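Local coordinates for endo-1,4-beta-xylanase D (PDB 1W0N), which probably binds xylan through this calcium-dependent family 36 carbohydrate-binding module, one domain of a xylan-degrading enzyme, at residues 69-77 with 109-120. Numbering follows the deposited sequence.
Sequences GTAKVDLVI and IKLALTSDDGTW
Asp74 and Thr114 meet at about a right angle where the strand pairing gives way to a loop: Thr114 OG1 donates to Asp74 OD1 at 2.8 Å, reaching it from above the carboxylate plane. With chi1 at -56°, Thr114 OG1 lies beside its own backbone N, over the carboxylate and 3.4 Å from Lys72 CB. Asp74 OD2 takes a further bond from a water that also donates to Thr114 O, so both carboxylate oxygens are tied to this corner. On the side of this corner away from the loop, strands 70-77 and 107-113 run antiparallel, and Val76 and Lys110 form a hydrogen-bonded pair. Their side chains lie alongside each other on the Asp74 face, Val76 CG2 against the methylene Lys110 CE at 3.9 Å. On the other face Leu75 CD1 meets Leu111 CD2 obliquely at 3.8 Å, while Ile77 and Ile109 point the same way. Beyond the loop the chain returns to strand 70-77: Trp120 N donates to Thr70 O at 3.0 Å, and the indole has Thr70 N at its edge. One water bridges Lys72 O, Ser115 N and Thr119 OG1, filling in between strand and loop. In this beta-sandwich module, strand 70-77 sits between 107-113 and 80-88; strand 45-52 flanks 107-113, and Leu75 and Leu111 pack on strand 122-130 of the opposing sheet.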
# COMPACT_ATOMS: atom_id res chain seq x y z
N GLY A 69 9.33 -15.25 2.62
CA GLY A 69 9.58 -14.30 3.67
C GLY A 69 8.82 -12.99 3.53
O GLY A 69 7.81 -12.89 2.82
N THR A 70 9.32 -11.98 4.22
CA THR A 70 8.57 -10.76 4.48
C THR A 70 8.84 -9.67 3.45
O THR A 70 9.98 -9.39 3.09
CB THR A 70 8.98 -10.23 5.86
OG1 THR A 70 8.73 -11.24 6.84
CG2 THR A 70 8.21 -8.97 6.24
N ALA A 71 7.73 -9.04 3.03
CA ALA A 71 7.76 -7.77 2.31
C ALA A 71 6.99 -6.76 3.18
O ALA A 71 5.96 -7.09 3.75
CB ALA A 71 7.08 -7.92 0.95
N LYS A 72 7.53 -5.57 3.32
CA LYS A 72 6.89 -4.54 4.13
C LYS A 72 6.60 -3.32 3.28
O LYS A 72 7.44 -2.89 2.50
CB LYS A 72 7.74 -4.15 5.34
CG LYS A 72 7.57 -5.17 6.51
CD LYS A 72 8.30 -4.73 7.70
CE LYS A 72 7.93 -5.49 8.88
NZ LYS A 72 7.20 -4.59 9.78
N VAL A 73 5.39 -2.77 3.46
CA VAL A 73 4.90 -1.66 2.68
C VAL A 73 4.49 -0.51 3.60
O VAL A 73 3.57 -0.69 4.42
CB VAL A 73 3.69 -2.10 1.82
CG1 VAL A 73 3.13 -0.94 1.02
CG2 VAL A 73 4.07 -3.25 0.90
N ASP A 74 5.14 0.63 3.46
CA ASP A 74 4.74 1.84 4.19
C ASP A 74 3.48 2.44 3.58
O ASP A 74 3.33 2.49 2.35
CB ASP A 74 5.83 2.90 4.09
CG ASP A 74 7.02 2.67 5.01
OD1 ASP A 74 6.94 1.84 5.90
OD2 ASP A 74 8.05 3.37 4.85
N LEU A 75 2.62 2.92 4.46
CA LEU A 75 1.48 3.75 4.09
C LEU A 75 1.80 5.19 4.47
O LEU A 75 2.09 5.49 5.62
CB LEU A 75 0.23 3.29 4.83
CG LEU A 75 -1.02 4.14 4.63
CD1 LEU A 75 -1.44 4.19 3.17
CD2 LEU A 75 -2.15 3.63 5.51
N VAL A 76 1.72 6.06 3.46
CA VAL A 76 2.02 7.48 3.62
C VAL A 76 0.71 8.22 3.32
O VAL A 76 0.11 8.04 2.27
CB VAL A 76 3.14 7.92 2.72
CG1 VAL A 76 3.65 9.29 3.12
CG2 VAL A 76 4.29 6.89 2.71
N ILE A 77 0.25 9.04 4.27
CA ILE A 77 -0.96 9.86 4.08
C ILE A 77 -0.55 11.29 4.28
O ILE A 77 -0.08 11.67 5.36
CB ILE A 77 -2.08 9.47 5.07
CG1 ILE A 77 -2.47 8.00 4.92
CG2 ILE A 77 -3.30 10.39 4.86
CD1 ILE A 77 -3.52 7.53 5.90
N ILE A 109 -2.34 9.64 -0.87
CA ILE A 109 -2.17 8.31 -0.31
C ILE A 109 -1.07 7.64 -1.12
O ILE A 109 -1.15 7.61 -2.36
CB ILE A 109 -3.47 7.49 -0.44
CG1 ILE A 109 -4.68 8.25 0.09
CG2 ILE A 109 -3.31 6.12 0.23
CD1 ILE A 109 -4.57 8.75 1.50
N LYS A 110 -0.04 7.13 -0.46
CA LYS A 110 1.07 6.48 -1.15
C LYS A 110 1.41 5.18 -0.44
O LYS A 110 1.44 5.13 0.80
CB LYS A 110 2.26 7.42 -1.21
CG LYS A 110 3.49 6.86 -1.89
CD LYS A 110 4.57 7.86 -2.07
CE LYS A 110 5.24 8.26 -0.85
NZ LYS A 110 6.39 9.09 -1.24
N LEU A 111 1.67 4.14 -1.23
CA LEU A 111 2.24 2.89 -0.73
C LEU A 111 3.61 2.72 -1.36
O LEU A 111 3.78 2.90 -2.59
CB LEU A 111 1.33 1.71 -1.09
CG LEU A 111 -0.04 1.72 -0.41
CD1 LEU A 111 -1.00 0.75 -1.12
CD2 LEU A 111 0.04 1.35 1.06
N ALA A 112 4.61 2.37 -0.56
CA ALA A 112 6.00 2.17 -1.03
C ALA A 112 6.66 1.17 -0.14
O ALA A 112 6.29 1.02 1.02
CB ALA A 112 6.78 3.47 -1.00
N LEU A 113 7.67 0.43 -0.59
CA LEU A 113 8.40 -0.48 0.30
C LEU A 113 9.00 0.27 1.47
O LEU A 113 9.54 1.37 1.31
CB LEU A 113 9.49 -1.22 -0.45
CG LEU A 113 9.05 -2.23 -1.50
CD1 LEU A 113 10.24 -2.83 -2.19
CD2 LEU A 113 8.20 -3.30 -0.95
N THR A 114 8.98 -0.35 2.65
CA THR A 114 9.58 0.22 3.83
C THR A 114 11.14 0.35 3.69
O THR A 114 11.72 1.29 4.18
CB THR A 114 9.10 -0.65 5.06
OG1 THR A 114 7.70 -0.73 5.14
CG2 THR A 114 9.60 -0.19 6.36
N SER A 115 11.74 -0.65 3.10
CA SER A 115 13.20 -0.79 2.74
C SER A 115 13.43 -1.11 1.14
O SER A 115 12.53 -1.32 0.40
CB SER A 115 13.95 -1.97 3.44
OG SER A 115 13.64 -3.18 2.80
N ASP A 116 14.69 -1.10 0.73
CA ASP A 116 15.17 -1.60 -0.56
C ASP A 116 15.68 -3.07 -0.36
O ASP A 116 15.11 -4.05 -0.92
CB ASP A 116 16.32 -0.66 -0.81
CG ASP A 116 16.66 -0.51 -2.24
OD1 ASP A 116 17.86 -0.32 -2.57
OD2 ASP A 116 15.85 -0.50 -3.11
N ASP A 117 16.51 -3.23 0.68
CA ASP A 117 17.31 -4.43 0.92
C ASP A 117 16.85 -5.24 2.10
O ASP A 117 17.37 -6.32 2.30
CB ASP A 117 18.72 -3.98 1.14
CG ASP A 117 19.29 -3.36 -0.09
OD1 ASP A 117 20.50 -2.95 -0.03
OD2 ASP A 117 18.66 -3.26 -1.17
N GLY A 118 15.93 -4.76 2.87
CA GLY A 118 15.54 -5.37 4.09
C GLY A 118 14.52 -6.32 3.72
O GLY A 118 14.46 -7.34 4.46
N THR A 119 13.68 -6.12 2.59
CA THR A 119 12.69 -7.02 2.40
C THR A 119 12.50 -7.50 0.99
O THR A 119 13.16 -7.00 0.08
CB THR A 119 11.39 -6.44 2.83
OG1 THR A 119 10.84 -5.58 1.84
CG2 THR A 119 11.43 -5.67 4.12
N TRP A 120 11.65 -8.49 0.81
CA TRP A 120 11.27 -8.98 -0.49
C TRP A 120 10.37 -7.95 -1.16
O TRP A 120 10.19 -6.83 -0.70
CB TRP A 120 10.62 -10.35 -0.32
CG TRP A 120 11.59 -11.38 0.16
CD1 TRP A 120 11.62 -11.97 1.37
CD2 TRP A 120 12.70 -11.90 -0.58
NE1 TRP A 120 12.66 -12.85 1.44
CE2 TRP A 120 13.35 -12.82 0.26
CE3 TRP A 120 13.21 -11.69 -1.87
CZ2 TRP A 120 14.50 -13.54 -0.15
CZ3 TRP A 120 14.33 -12.38 -2.26
CH2 TRP A 120 14.96 -13.30 -1.40
O HOH W 1 12.41 -9.91 4.39
O HOH W 2 10.32 -3.06 2.54
O HOH W 3 8.97 3.94 2.21
O HOH W 4 10.56 3.16 5.73